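PDB 4WYH: primase X domain-containing protein from Sulfolobus solfataricus, which serves as a noncatalytic subunit of an archaeal eukaryotic-type primase, where it is essential for efficient primer synthesis in DNA replication. Local coordinates for residues K37-G42 against Q72-F77; L43-K48 against Y119-R124; L59-G64 against N96-K101. All coordinates share one frame; numbering follows the deposited sequence.

Contact 1: residues K37-G42 against Q72-F77; sequences KVLEMG and QTLKEF
The carbonyl oxygen of V38 is gripped by the end of its own helix and touched by a ring of the facing one. V38 O accepts a backbone hydrogen bond of 2.8 Å from G42 N and a weak one from M41 N, while F77 CE1 comes to 3.5 Å from V38 O. The carbonyl O of L39 lies 3.6 Å from F77 CD1. Both oxygens sit at the edge of the F77 ring, near its plane, so the slightly positive ring hydrogens probably face partial negative charge; no hydrogen bond crosses between 37-42 and 72-77. F77 reaches this position because its CG stands anti to the backbone N (chi1 163°), which sends the ring across to the last turn of helix 33-41. Just past the helix end, G42 CA approaches F77 CE1 obliquely, also at 3.5 Å; the positive phi of G42 (99°) would press a side chain against the carbonyl O of M41.

L39 forms the other half of the interface. Its CD2 packs 3.7 Å from F77 CB and also nears T73 CG2 and L74 CD2, while CD1 meets T73 CG2 at 4.0 Å, with the L39 and T73 side chains crossing at about a right angle. T73 OG1 bonds to E69 O.

This is buried helix-helix packing in the core of an all-helical domain. The axes of 37-41 and 72-77 approach to 9.0 Å, 56° apart. Helix 47-63 packs against the pair, F50 meeting V38 and F77, and L59 meeting T73 and L74; I122 of helix 116-128 reaches V38.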
ATOM      1  N   LYS A  37      -1.422   5.348   8.250  1.00 10.59           N
ATOM      2  CA  LYS A  37      -1.693   4.468   9.366  1.00  8.07           C
ATOM      3  C   LYS A  37      -1.531   2.992   9.037  1.00  9.42           C
ATOM      4  O   LYS A  37      -0.983   2.246   9.801  1.00 10.87           O
ATOM      5  CB  LYS A  37      -3.112   4.713   9.883  1.00 14.66           C
ATOM      6  CG  LYS A  37      -3.212   4.468  11.373  1.00 25.04           C
ATOM      7  CD  LYS A  37      -2.051   5.166  12.096  1.00 34.98           C
ATOM      8  CE  LYS A  37      -2.103   5.138  13.620  1.00 26.77           C
ATOM      9  NZ  LYS A  37      -0.804   5.762  14.067  1.00 34.70           N
ATOM     10  N   VAL A  38      -2.098   2.565   7.922  1.00 10.46           N
ATOM     11  CA  VAL A  38      -1.977   1.204   7.460  1.00  8.79           C
ATOM     12  C   VAL A  38      -0.493   0.901   7.214  1.00  8.30           C
ATOM     13  O   VAL A  38       0.001  -0.169   7.632  1.00  5.59           O
ATOM     14  CB  VAL A  38      -2.812   0.923   6.185  1.00  6.44           C
ATOM     15  CG1 VAL A  38      -2.599  -0.496   5.699  1.00  5.70           C
ATOM     16  CG2 VAL A  38      -4.310   1.081   6.489  1.00  8.21           C
ATOM     17  N   LEU A  39       0.216   1.828   6.571  1.00  5.74           N
ATOM     18  CA  LEU A  39       1.593   1.600   6.311  1.00 10.58           C
ATOM     19  C   LEU A  39       2.376   1.365   7.594  1.00  9.61           C
ATOM     20  O   LEU A  39       3.294   0.560   7.618  1.00  8.13           O
ATOM     21  CB  LEU A  39       2.245   2.732   5.541  1.00 11.03           C
ATOM     22  CG  LEU A  39       2.067   2.729   4.046  1.00 10.32           C
ATOM     23  CD1 LEU A  39       2.417   4.115   3.554  1.00  7.02           C
ATOM     24  CD2 LEU A  39       2.864   1.702   3.273  1.00  9.51           C
ATOM     25  N   GLU A  40       1.989   2.087   8.640  1.00  9.44           N
ATOM     26  CA  GLU A  40       2.639   1.959   9.934  1.00  9.86           C
ATOM     27  C   GLU A  40       2.368   0.622  10.611  1.00 12.18           C
ATOM     28  O   GLU A  40       3.257   0.101  11.244  1.00 12.36           O
ATOM     29  CB  GLU A  40       2.141   3.030  10.862  1.00 10.44           C
ATOM     30  CG  GLU A  40       2.764   2.935  12.228  1.00 15.60           C
ATOM     31  CD  GLU A  40       2.215   3.955  13.161  1.00 27.57           C
ATOM     32  OE1 GLU A  40       1.099   4.452  12.862  1.00 33.89           O
ATOM     33  OE2 GLU A  40       2.914   4.246  14.168  1.00 25.99           O
ATOM     34  N   MET A  41       1.136   0.114  10.495  1.00 10.82           N
ATOM     35  CA  MET A  41       0.677  -1.026  11.282  1.00 11.37           C
ATOM     36  C   MET A  41       0.798  -2.381  10.601  1.00  9.25           C
ATOM     37  O   MET A  41       1.082  -3.372  11.243  1.00 12.57           O
ATOM     38  CB  MET A  41      -0.736  -0.771  11.756  1.00 10.39           C
ATOM     39  CG  MET A  41      -0.902   0.516  12.559  1.00 16.56           C
ATOM     40  SD  MET A  41      -0.020   0.500  14.142  1.00 21.80           S
ATOM     41  CE  MET A  41      -0.296  -1.185  14.736  1.00 22.16           C
ATOM     42  N   GLY A  42       0.576  -2.405   9.287  1.00  8.61           N
ATOM     43  CA  GLY A  42       0.705  -3.588   8.501  1.00  6.40           C
ATOM     44  C   GLY A  42      -0.638  -4.250   8.244  1.00  9.18           C
ATOM     45  O   GLY A  42      -1.639  -3.934   8.885  1.00 10.62           O
ATOM     46  N   GLN A  72      11.666   1.737   0.337  1.00  9.10           N
ATOM     47  CA  GLN A  72      11.939   1.380   1.718  1.00  8.44           C
ATOM     48  C   GLN A  72      10.656   1.365   2.477  1.00  8.21           C
ATOM     49  O   GLN A  72      10.408   0.469   3.224  1.00 11.02           O
ATOM     50  CB  GLN A  72      12.940   2.381   2.333  1.00 10.21           C
ATOM     51  CG  GLN A  72      13.230   2.078   3.784  1.00 14.29           C
ATOM     52  CD  GLN A  72      13.746   0.669   4.021  1.00 18.59           C
ATOM     53  OE1 GLN A  72      14.541   0.144   3.230  1.00 17.82           O
ATOM     54  NE2 GLN A  72      13.312   0.043   5.122  1.00 18.23           N
ATOM     55  N   THR A  73       9.799   2.349   2.264  1.00  6.65           N
ATOM     56  CA  THR A  73       8.512   2.425   2.936  1.00  8.12           C
ATOM     57  C   THR A  73       7.607   1.198   2.681  1.00  9.05           C
ATOM     58  O   THR A  73       6.982   0.643   3.615  1.00  6.90           O
ATOM     59  CB  THR A  73       7.787   3.688   2.447  1.00 13.45           C
ATOM     60  OG1 THR A  73       8.608   4.824   2.774  1.00  9.31           O
ATOM     61  CG2 THR A  73       6.428   3.793   3.131  1.00  7.77           C
ATOM     62  N   LEU A  74       7.564   0.787   1.406  1.00  4.86           N
ATOM     63  CA  LEU A  74       6.766  -0.360   0.990  1.00  5.05           C
ATOM     64  C   LEU A  74       7.308  -1.653   1.565  1.00  8.13           C
ATOM     65  O   LEU A  74       6.542  -2.529   1.995  1.00  4.74           O
ATOM     66  CB  LEU A  74       6.698  -0.404  -0.548  1.00  5.77           C
ATOM     67  CG  LEU A  74       5.965   0.769  -1.169  1.00  6.22           C
ATOM     68  CD1 LEU A  74       6.090   0.816  -2.666  1.00  5.79           C
ATOM     69  CD2 LEU A  74       4.514   0.713  -0.729  1.00  5.84           C
ATOM     70  N   LYS A  75       8.632  -1.811   1.531  1.00  6.67           N
ATOM     71  CA  LYS A  75       9.255  -3.022   2.084  1.00  6.41           C
ATOM     72  C   LYS A  75       9.090  -3.159   3.622  1.00  7.47           C
ATOM     73  O   LYS A  75       8.699  -4.227   4.111  1.00  9.57           O
ATOM     74  CB  LYS A  75      10.740  -3.087   1.671  1.00  9.72           C
ATOM     75  CG  LYS A  75      11.313  -4.451   1.830  1.00 11.87           C
ATOM     76  CD  LYS A  75      12.806  -4.364   2.102  1.00 14.96           C
ATOM     77  CE  LYS A  75      13.609  -4.385   0.830  1.00 19.30           C
ATOM     78  NZ  LYS A  75      15.042  -4.575   1.200  1.00 22.66           N
ATOM     79  N   GLU A  76       9.289  -2.062   4.328  1.00  5.25           N
ATOM     80  CA  GLU A  76       9.051  -1.951   5.787  1.00 12.56           C
ATOM     81  C   GLU A  76       7.637  -2.270   6.166  1.00 10.26           C
ATOM     82  O   GLU A  76       7.456  -3.020   7.097  1.00 12.70           O
ATOM     83  CB  GLU A  76       9.235  -0.542   6.262  1.00 14.05           C
ATOM     84  CG  GLU A  76      10.539  -0.258   6.790  1.00 21.22           C
ATOM     85  CD  GLU A  76      10.708   1.225   6.980  1.00 20.57           C
ATOM     86  OE1 GLU A  76       9.848   2.101   6.618  1.00 20.65           O
ATOM     87  OE2 GLU A  76      11.773   1.478   7.434  1.00 23.75           O
ATOM     88  N   PHE A  77       6.658  -1.740   5.449  1.00  6.68           N
ATOM     89  CA  PHE A  77       5.263  -2.136   5.585  1.00  3.99           C
ATOM     90  C   PHE A  77       5.037  -3.627   5.388  1.00  8.40           C
ATOM     91  O   PHE A  77       4.430  -4.277   6.253  1.00  9.26           O
ATOM     92  CB  PHE A  77       4.396  -1.380   4.562  1.00  6.78           C
ATOM     93  CG  PHE A  77       3.062  -2.002   4.348  1.00  6.91           C
ATOM     94  CD1 PHE A  77       2.098  -1.911   5.334  1.00  7.73           C
ATOM     95  CD2 PHE A  77       2.750  -2.699   3.152  1.00  5.91           C
ATOM     96  CE1 PHE A  77       0.853  -2.492   5.135  1.00  6.00           C
ATOM     97  CE2 PHE A  77       1.484  -3.258   2.964  1.00  7.02           C
ATOM     98  CZ  PHE A  77       0.559  -3.164   3.959  1.00  6.28           C
TER

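Contact 2: residues L43-K48 against Y119-R124; sequences LQDSRK and YNEIIR
E121 inserts its carboxylate into the 43-48 turn, where four hydrogen bonds hold it. The hydroxyl of S46 donates the shortest, 2.6 Å from OG to E121 OE1. That same oxygen accepts S46 N at 3.0 Å, on its syn side but tilted out of the carboxylate plane, and Q44 N at 3.1 Å from well above the plane. E121 OE2 takes D45 N at 2.8 Å through its syn lone pair. With both oxygens engaged, rotation of the group is fixed; the E121 chain, extended beyond CG, spans the gap from helix 116-128.

R47 braces the turn from within, its NE donating to Q44 O at 3.0 Å. Beside the polar centre, the L43 CD2 methyl lies against the backbone E121 O at 3.5 Å, and L43 CD1 makes apolar contact with I122 CG1 at 4.1 Å.

Three consecutive backbone N-H groups converging on one carboxylate make an anion-binding turn just ahead of helix 47-63; S46 is at the N-cap position, but its OG goes to E121 instead of capping. Such donors would be expected to favour ionised E121, and they help hold the backbone around D45. Manganese, absent from this chain, is seen at D45 in a structure of this protein; D45 OD2 stands 4.2 Å from E121 OE2, a repulsion that a nearby cation could offset.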
ATOM      1  N   LEU A  43      -0.663  -5.099   7.239  1.00  6.74           N
ATOM      2  CA  LEU A  43      -1.831  -5.893   6.910  1.00  7.08           C
ATOM      3  C   LEU A  43      -1.429  -7.388   6.897  1.00 10.92           C
ATOM      4  O   LEU A  43      -0.339  -7.781   7.401  1.00  6.96           O
ATOM      5  CB  LEU A  43      -2.439  -5.462   5.551  1.00  5.05           C
ATOM      6  CG  LEU A  43      -2.957  -4.009   5.422  1.00  7.45           C
ATOM      7  CD1 LEU A  43      -3.459  -3.706   3.995  1.00  5.31           C
ATOM      8  CD2 LEU A  43      -4.027  -3.680   6.449  1.00  3.13           C
ATOM      9  N   GLN A  44      -2.291  -8.190   6.281  1.00  5.23           N
ATOM     10  CA  GLN A  44      -2.172  -9.614   6.412  1.00 10.42           C
ATOM     11  C   GLN A  44      -2.195 -10.345   5.054  1.00  9.22           C
ATOM     12  O   GLN A  44      -1.159 -10.525   4.504  1.00 12.46           O
ATOM     13  CB  GLN A  44      -3.177 -10.118   7.434  1.00  8.51           C
ATOM     14  CG  GLN A  44      -3.021 -11.573   7.780  1.00 18.84           C
ATOM     15  CD  GLN A  44      -3.809 -11.993   9.012  1.00 20.64           C
ATOM     16  OE1 GLN A  44      -3.354 -12.831   9.775  1.00 35.15           O
ATOM     17  NE2 GLN A  44      -4.966 -11.412   9.225  1.00 19.75           N
ATOM     18  N   ASP A  45      -3.321 -10.874   4.617  1.00  6.69           N
ATOM     19  CA  ASP A  45      -3.422 -11.518   3.324  1.00  8.40           C
ATOM     20  C   ASP A  45      -3.492 -10.554   2.142  1.00  7.73           C
ATOM     21  O   ASP A  45      -3.304 -10.960   1.025  1.00  7.21           O
ATOM     22  CB  ASP A  45      -4.649 -12.405   3.285  1.00 14.65           C
ATOM     23  CG  ASP A  45      -4.594 -13.562   4.346  1.00 12.01           C
ATOM     24  OD1 ASP A  45      -3.498 -13.903   4.859  1.00  9.84           O
ATOM     25  OD2 ASP A  45      -5.690 -14.057   4.644  1.00 11.24           O
ATOM     26  N   SER A  46      -3.748  -9.268   2.396  1.00  7.85           N
ATOM     27  CA  SER A  46      -3.957  -8.322   1.350  1.00  6.86           C
ATOM     28  C   SER A  46      -2.764  -7.410   1.092  1.00  5.34           C
ATOM     29  O   SER A  46      -2.907  -6.477   0.359  1.00  6.36           O
ATOM     30  CB  SER A  46      -5.221  -7.511   1.630  1.00  4.85           C
ATOM     31  OG  SER A  46      -5.010  -6.590   2.656  1.00  6.12           O
ATOM     32  N   ARG A  47      -1.606  -7.667   1.723  1.00  7.61           N
ATOM     33  CA  ARG A  47      -0.404  -6.798   1.628  1.00  6.96           C
ATOM     34  C   ARG A  47       0.035  -6.462   0.252  1.00  7.51           C
ATOM     35  O   ARG A  47       0.259  -5.292  -0.023  1.00  4.83           O
ATOM     36  CB  ARG A  47       0.800  -7.392   2.373  1.00  7.55           C
ATOM     37  CG  ARG A  47       0.719  -7.242   3.852  1.00  7.81           C
ATOM     38  CD  ARG A  47       1.801  -8.072   4.552  1.00 10.33           C
ATOM     39  NE  ARG A  47       1.619  -9.503   4.307  1.00  8.45           N
ATOM     40  CZ  ARG A  47       2.559 -10.397   4.540  1.00 11.82           C
ATOM     41  NH1 ARG A  47       3.774 -10.041   5.024  1.00 10.64           N
ATOM     42  NH2 ARG A  47       2.285 -11.653   4.324  1.00 13.12           N
ATOM     43  N   LYS A  48       0.126  -7.465  -0.640  1.00  6.11           N
ATOM     44  CA  LYS A  48       0.622  -7.200  -1.966  1.00  7.88           C
ATOM     45  C   LYS A  48      -0.370  -6.372  -2.781  1.00  6.62           C
ATOM     46  O   LYS A  48      -0.027  -5.402  -3.386  1.00  5.42           O
ATOM     47  CB  LYS A  48       1.045  -8.499  -2.652  1.00  9.52           C
ATOM     48  CG  LYS A  48       2.401  -8.968  -2.153  1.00 12.29           C
ATOM     49  CD  LYS A  48       2.777 -10.275  -2.823  1.00 17.17           C
ATOM     50  CE  LYS A  48       4.006 -10.827  -2.147  1.00 23.39           C
ATOM     51  NZ  LYS A  48       4.383 -12.133  -2.754  1.00 33.21           N
ATOM     52  N   TYR A 119     -10.435  -4.655   2.477  1.00  6.84           N
ATOM     53  CA  TYR A 119     -11.178  -3.605   3.185  1.00  5.42           C
ATOM     54  C   TYR A 119     -11.222  -3.981   4.664  1.00  6.13           C
ATOM     55  O   TYR A 119     -10.958  -3.169   5.503  1.00  4.49           O
ATOM     56  CB  TYR A 119     -12.582  -3.485   2.666  1.00  7.17           C
ATOM     57  CG  TYR A 119     -13.336  -2.329   3.170  1.00  8.04           C
ATOM     58  CD1 TYR A 119     -13.084  -1.068   2.709  1.00  9.19           C
ATOM     59  CD2 TYR A 119     -14.364  -2.516   4.122  1.00  9.40           C
ATOM     60  CE1 TYR A 119     -13.806   0.024   3.199  1.00 10.28           C
ATOM     61  CE2 TYR A 119     -15.110  -1.443   4.571  1.00 10.33           C
ATOM     62  CZ  TYR A 119     -14.817  -0.176   4.094  1.00  8.42           C
ATOM     63  OH  TYR A 119     -15.538   0.913   4.538  1.00 10.90           O
ATOM     64  N   ASN A 120     -11.612  -5.202   4.968  1.00  8.67           N
ATOM     65  CA  ASN A 120     -11.640  -5.610   6.379  1.00  9.12           C
ATOM     66  C   ASN A 120     -10.258  -5.498   7.044  1.00  7.33           C
ATOM     67  O   ASN A 120     -10.182  -5.058   8.130  1.00  7.40           O
ATOM     68  CB  ASN A 120     -12.192  -7.011   6.515  1.00  9.30           C
ATOM     69  CG  ASN A 120     -13.700  -7.041   6.377  1.00 12.14           C
ATOM     70  OD1 ASN A 120     -14.344  -5.989   6.373  1.00 13.26           O
ATOM     71  ND2 ASN A 120     -14.274  -8.202   6.242  1.00 13.37           N
ATOM     72  N   GLU A 121      -9.177  -5.881   6.372  1.00  5.47           N
ATOM     73  CA  GLU A 121      -7.871  -5.773   6.979  1.00  7.13           C
ATOM     74  C   GLU A 121      -7.494  -4.291   7.319  1.00  7.86           C
ATOM     75  O   GLU A 121      -6.895  -3.991   8.362  1.00  6.09           O
ATOM     76  CB  GLU A 121      -6.834  -6.479   6.118  1.00  7.68           C
ATOM     77  CG  GLU A 121      -7.039  -7.997   6.004  1.00  9.84           C
ATOM     78  CD  GLU A 121      -5.871  -8.705   5.328  1.00  6.55           C
ATOM     79  OE1 GLU A 121      -4.984  -8.028   4.800  1.00  5.65           O
ATOM     80  OE2 GLU A 121      -5.861  -9.927   5.358  1.00  8.20           O
ATOM     81  N   ILE A 122      -7.846  -3.389   6.404  1.00  7.06           N
ATOM     82  CA  ILE A 122      -7.608  -1.943   6.538  1.00  8.22           C
ATOM     83  C   ILE A 122      -8.401  -1.366   7.707  1.00  7.85           C
ATOM     84  O   ILE A 122      -7.862  -0.737   8.594  1.00  8.56           O
ATOM     85  CB  ILE A 122      -8.008  -1.233   5.229  1.00  5.77           C
ATOM     86  CG1 ILE A 122      -6.971  -1.534   4.141  1.00  6.34           C
ATOM     87  CG2 ILE A 122      -8.158   0.273   5.421  1.00  7.61           C
ATOM     88  CD1 ILE A 122      -7.416  -1.099   2.763  1.00  2.97           C
ATOM     89  N   ILE A 123      -9.694  -1.587   7.652  1.00  5.77           N
ATOM     90  CA  ILE A 123     -10.616  -1.111   8.656  1.00  8.94           C
ATOM     91  C   ILE A 123     -10.228  -1.603  10.038  1.00 11.05           C
ATOM     92  O   ILE A 123     -10.331  -0.866  10.997  1.00 13.47           O
ATOM     93  CB  ILE A 123     -12.044  -1.621   8.307  1.00 14.27           C
ATOM     94  CG1 ILE A 123     -12.626  -0.902   7.130  1.00 11.54           C
ATOM     95  CG2 ILE A 123     -12.992  -1.515   9.465  1.00 22.62           C
ATOM     96  CD1 ILE A 123     -12.487   0.574   7.147  1.00 15.73           C
ATOM     97  N   ARG A 124      -9.833  -2.870  10.137  1.00 13.56           N
ATOM     98  CA  ARG A 124      -9.498  -3.497  11.445  1.00 17.52           C
ATOM     99  C   ARG A 124      -8.306  -2.829  12.073  1.00 17.70           C
ATOM    100  O   ARG A 124      -8.296  -2.605  13.320  1.00 14.64           O
ATOM    101  CB  ARG A 124      -9.272  -5.000  11.321  1.00 15.54           C
ATOM    102  CG  ARG A 124     -10.617  -5.680  11.049  1.00 14.44           C
ATOM    103  CD  ARG A 124     -10.468  -7.168  10.768  1.00 18.74           C
ATOM    104  NE  ARG A 124     -11.770  -7.840  10.594  1.00 23.03           N
ATOM    105  CZ  ARG A 124     -11.936  -8.980   9.919  1.00 21.62           C
ATOM    106  NH1 ARG A 124     -10.887  -9.566   9.367  1.00 24.18           N
ATOM    107  NH2 ARG A 124     -13.144  -9.536   9.788  1.00 20.46           N
TER

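Contact 3: residues L59-G64 against N96-K101; sequences LVNVKG and NGVKKK
V60 sets its CG1 anti to the backbone N, which drives that methyl into the flank of K99, while N61 places its CG beside its own backbone N (chi1 -69°) and thereby swings its amide across to V98 O. This is the packing of two helix ends in an all-helical domain, and one of them, the end of helix 47-63, closes with a wider pi-type turn at 59-63. The two ends run in roughly the same direction: the axes of 59-63 and 96-101 are 38° apart and come within 9.1 Å of one another at closest approach.

The apolar half of the interface is tight. V60 CG1 lies only 3.5 Å from K99 CB, closer than carbons normally sit, and the two side chains cross at about a right angle. On the inner side, V98 CG2 meets V60 CB at 4.1 Å and also nears V60 CG2. L59 of the same turn packs on T73 and L74 of helix 67-78.

The polar half belongs to N61. Its ND2 donates to V98 O over 2.9 Å with a nearly straight angle of 173°; the acceptor lies in the N61 amide plane, although the donor stands above the carbonyl plane of V98 and not on a lone pair. ND2 also bonds to L103 O, so a single amide ties helix 47-63 both to the last turn of helix 88-101 and to the chain that follows it. One residue farther along, the link is made by one bridging water, which donates one hydrogen to N61 OD1 at 2.8 Å and the other to K99 O at 2.6 Å.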
ATOM      1  N   LEU A  59       2.134   7.061  -2.321  1.00  7.16           N
ATOM      2  CA  LEU A  59       3.465   7.524  -2.067  1.00  7.77           C
ATOM      3  C   LEU A  59       4.043   8.292  -3.261  1.00  9.28           C
ATOM      4  O   LEU A  59       4.551   9.397  -3.137  1.00 11.56           O
ATOM      5  CB  LEU A  59       4.359   6.323  -1.697  1.00  8.55           C
ATOM      6  CG  LEU A  59       4.085   5.658  -0.346  1.00  9.27           C
ATOM      7  CD1 LEU A  59       4.976   4.432  -0.200  1.00  7.90           C
ATOM      8  CD2 LEU A  59       4.342   6.698   0.716  1.00 10.23           C
ATOM      9  N   VAL A  60       3.929   7.720  -4.423  1.00  8.95           N
ATOM     10  CA  VAL A  60       4.537   8.274  -5.611  1.00  6.17           C
ATOM     11  C   VAL A  60       3.755   9.472  -6.197  1.00 10.35           C
ATOM     12  O   VAL A  60       4.343  10.535  -6.544  1.00  8.21           O
ATOM     13  CB  VAL A  60       4.710   7.143  -6.647  1.00  7.44           C
ATOM     14  CG1 VAL A  60       5.147   7.684  -7.995  1.00 12.42           C
ATOM     15  CG2 VAL A  60       5.704   6.100  -6.099  1.00  9.12           C
ATOM     16  N   ASN A  61       2.447   9.326  -6.300  1.00  9.47           N
ATOM     17  CA  ASN A  61       1.664  10.256  -7.109  1.00  9.51           C
ATOM     18  C   ASN A  61       0.928  11.291  -6.323  1.00 11.47           C
ATOM     19  O   ASN A  61       0.611  12.367  -6.860  1.00 12.07           O
ATOM     20  CB  ASN A  61       0.718   9.477  -8.029  1.00  7.48           C
ATOM     21  CG  ASN A  61       1.479   8.740  -9.110  1.00  9.02           C
ATOM     22  OD1 ASN A  61       2.598   9.122  -9.522  1.00  7.65           O
ATOM     23  ND2 ASN A  61       0.905   7.615  -9.527  1.00  8.36           N
ATOM     24  N   VAL A  62       0.706  11.006  -5.053  1.00  9.34           N
ATOM     25  CA  VAL A  62       0.041  11.956  -4.142  1.00 12.81           C
ATOM     26  C   VAL A  62       1.047  12.634  -3.200  1.00 13.41           C
ATOM     27  O   VAL A  62       1.105  13.832  -3.137  1.00 15.25           O
ATOM     28  CB  VAL A  62      -1.060  11.299  -3.320  1.00  8.43           C
ATOM     29  CG1 VAL A  62      -1.813  12.369  -2.535  1.00 14.77           C
ATOM     30  CG2 VAL A  62      -2.041  10.539  -4.213  1.00  8.83           C
ATOM     31  N   LYS A  63       1.814  11.850  -2.461  1.00 10.77           N
ATOM     32  CA  LYS A  63       2.863  12.403  -1.610  1.00 11.55           C
ATOM     33  C   LYS A  63       4.091  12.875  -2.352  1.00 13.36           C
ATOM     34  O   LYS A  63       4.794  13.764  -1.913  1.00 15.70           O
ATOM     35  CB  LYS A  63       3.220  11.365  -0.562  1.00 17.96           C
ATOM     36  CG  LYS A  63       2.650  11.621   0.780  1.00 24.65           C
ATOM     37  CD  LYS A  63       1.268  12.327   0.775  1.00 24.13           C
ATOM     38  CE  LYS A  63       1.384  13.813   1.167  1.00 22.03           C
ATOM     39  NZ  LYS A  63       0.075  14.347   1.522  1.00 25.47           N
ATOM     40  N   GLY A  64       4.337  12.292  -3.511  1.00 17.70           N
ATOM     41  CA  GLY A  64       5.415  12.689  -4.384  1.00 15.75           C
ATOM     42  C   GLY A  64       6.774  12.355  -3.826  1.00 15.27           C
ATOM     43  O   GLY A  64       7.719  13.065  -4.097  1.00 14.56           O
ATOM     44  N   ASN A  96       7.854   2.132 -10.398  1.00  5.72           N
ATOM     45  CA  ASN A  96       8.062   2.728 -11.721  1.00  8.50           C
ATOM     46  C   ASN A  96       6.785   2.766 -12.518  1.00  7.96           C
ATOM     47  O   ASN A  96       6.494   3.789 -13.119  1.00  8.81           O
ATOM     48  CB  ASN A  96       9.088   1.917 -12.497  1.00 17.31           C
ATOM     49  CG  ASN A  96       9.446   2.580 -13.822  1.00 24.20           C
ATOM     50  OD1 ASN A  96      10.173   3.568 -13.830  1.00 31.26           O
ATOM     51  ND2 ASN A  96       8.962   2.038 -14.926  1.00 22.77           N
ATOM     52  N   GLY A  97       6.023   1.647 -12.546  1.00  7.48           N
ATOM     53  CA  GLY A  97       4.765   1.583 -13.336  1.00  5.59           C
ATOM     54  C   GLY A  97       3.707   2.596 -12.910  1.00  7.05           C
ATOM     55  O   GLY A  97       3.039   3.220 -13.750  1.00  6.93           O
ATOM     56  N   VAL A  98       3.486   2.724 -11.593  1.00 10.82           N
ATOM     57  CA  VAL A  98       2.474   3.663 -11.085  1.00  6.91           C
ATOM     58  C   VAL A  98       2.905   5.071 -11.313  1.00  7.29           C
ATOM     59  O   VAL A  98       2.050   5.948 -11.564  1.00  9.58           O
ATOM     60  CB  VAL A  98       2.100   3.480  -9.604  1.00  8.76           C
ATOM     61  CG1 VAL A  98       1.585   2.102  -9.350  1.00  6.09           C
ATOM     62  CG2 VAL A  98       3.171   3.914  -8.588  1.00  4.72           C
ATOM     63  N   LYS A  99       4.206   5.339 -11.209  1.00  7.59           N
ATOM     64  CA  LYS A  99       4.735   6.672 -11.514  1.00  6.25           C
ATOM     65  C   LYS A  99       4.542   7.031 -12.963  1.00 11.08           C
ATOM     66  O   LYS A  99       4.176   8.174 -13.276  1.00 13.89           O
ATOM     67  CB  LYS A  99       6.230   6.774 -11.167  1.00 11.13           C
ATOM     68  CG  LYS A  99       6.827   8.192 -11.357  1.00 17.39           C
ATOM     69  CD  LYS A  99       8.279   8.262 -10.908  1.00 15.43           C
ATOM     70  CE  LYS A  99       8.844   9.676 -10.911  1.00 26.38           C
ATOM     71  NZ  LYS A  99       8.333  10.515  -9.775  1.00 22.13           N
ATOM     72  N   LYS A 100       4.847   6.106 -13.851  1.00  8.88           N
ATOM     73  CA  LYS A 100       4.698   6.372 -15.283  1.00 11.41           C
ATOM     74  C   LYS A 100       3.248   6.655 -15.695  1.00 16.62           C
ATOM     75  O   LYS A 100       3.000   7.580 -16.492  1.00 15.38           O
ATOM     76  CB  LYS A 100       5.250   5.202 -16.103  1.00  9.58           C
ATOM     77  CG  LYS A 100       6.738   5.234 -16.223  1.00 16.36           C
ATOM     78  CD  LYS A 100       7.259   4.583 -17.484  1.00 25.76           C
ATOM     79  CE  LYS A 100       8.757   4.330 -17.358  1.00 22.45           C
ATOM     80  NZ  LYS A 100       9.313   4.413 -18.717  1.00 42.83           N
ATOM     81  N   LYS A 101       2.288   5.846 -15.188  1.00 10.87           N
ATOM     82  CA  LYS A 101       0.901   5.983 -15.572  1.00 11.36           C
ATOM     83  C   LYS A 101       0.121   7.001 -14.746  1.00 14.52           C
ATOM     84  O   LYS A 101      -1.031   7.352 -15.086  1.00 12.75           O
ATOM     85  CB  LYS A 101       0.216   4.600 -15.614  1.00 13.02           C
ATOM     86  CG  LYS A 101       0.818   3.625 -16.647  1.00 12.14           C
ATOM     87  CD  LYS A 101       0.278   2.190 -16.538  1.00 12.87           C
ATOM     88  CE  LYS A 101       1.023   1.338 -15.528  1.00 11.61           C
ATOM     89  NZ  LYS A 101       2.464   1.386 -15.773  1.00 11.06           N
TER
HETATM   90  O   HOH W   1       3.705  10.330 -11.816  1.00 10.79           O

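Along the chain the segments come in the order 37-42, 43-48, 59-64, 72-77, 96-101, 119-124. Contact 3 is therefore nested within the loop closed by contact 2, and contact 1 crosses both. Contact 1 lies nearest the middle of the domain, its centre about 12 Å from that of contact 2 and about 16 Å from that of contact 3; it touches both. Contacts 2 and 3 have centres about 21 Å apart, on opposite sides of the chain's centre. Contact 2 is made by the turn leading into helix 47-63 and contact 3 by its last turn, so this helix connects the end near D45, where manganese is seen in a structure of this protein, with the far side of one compact helical domain.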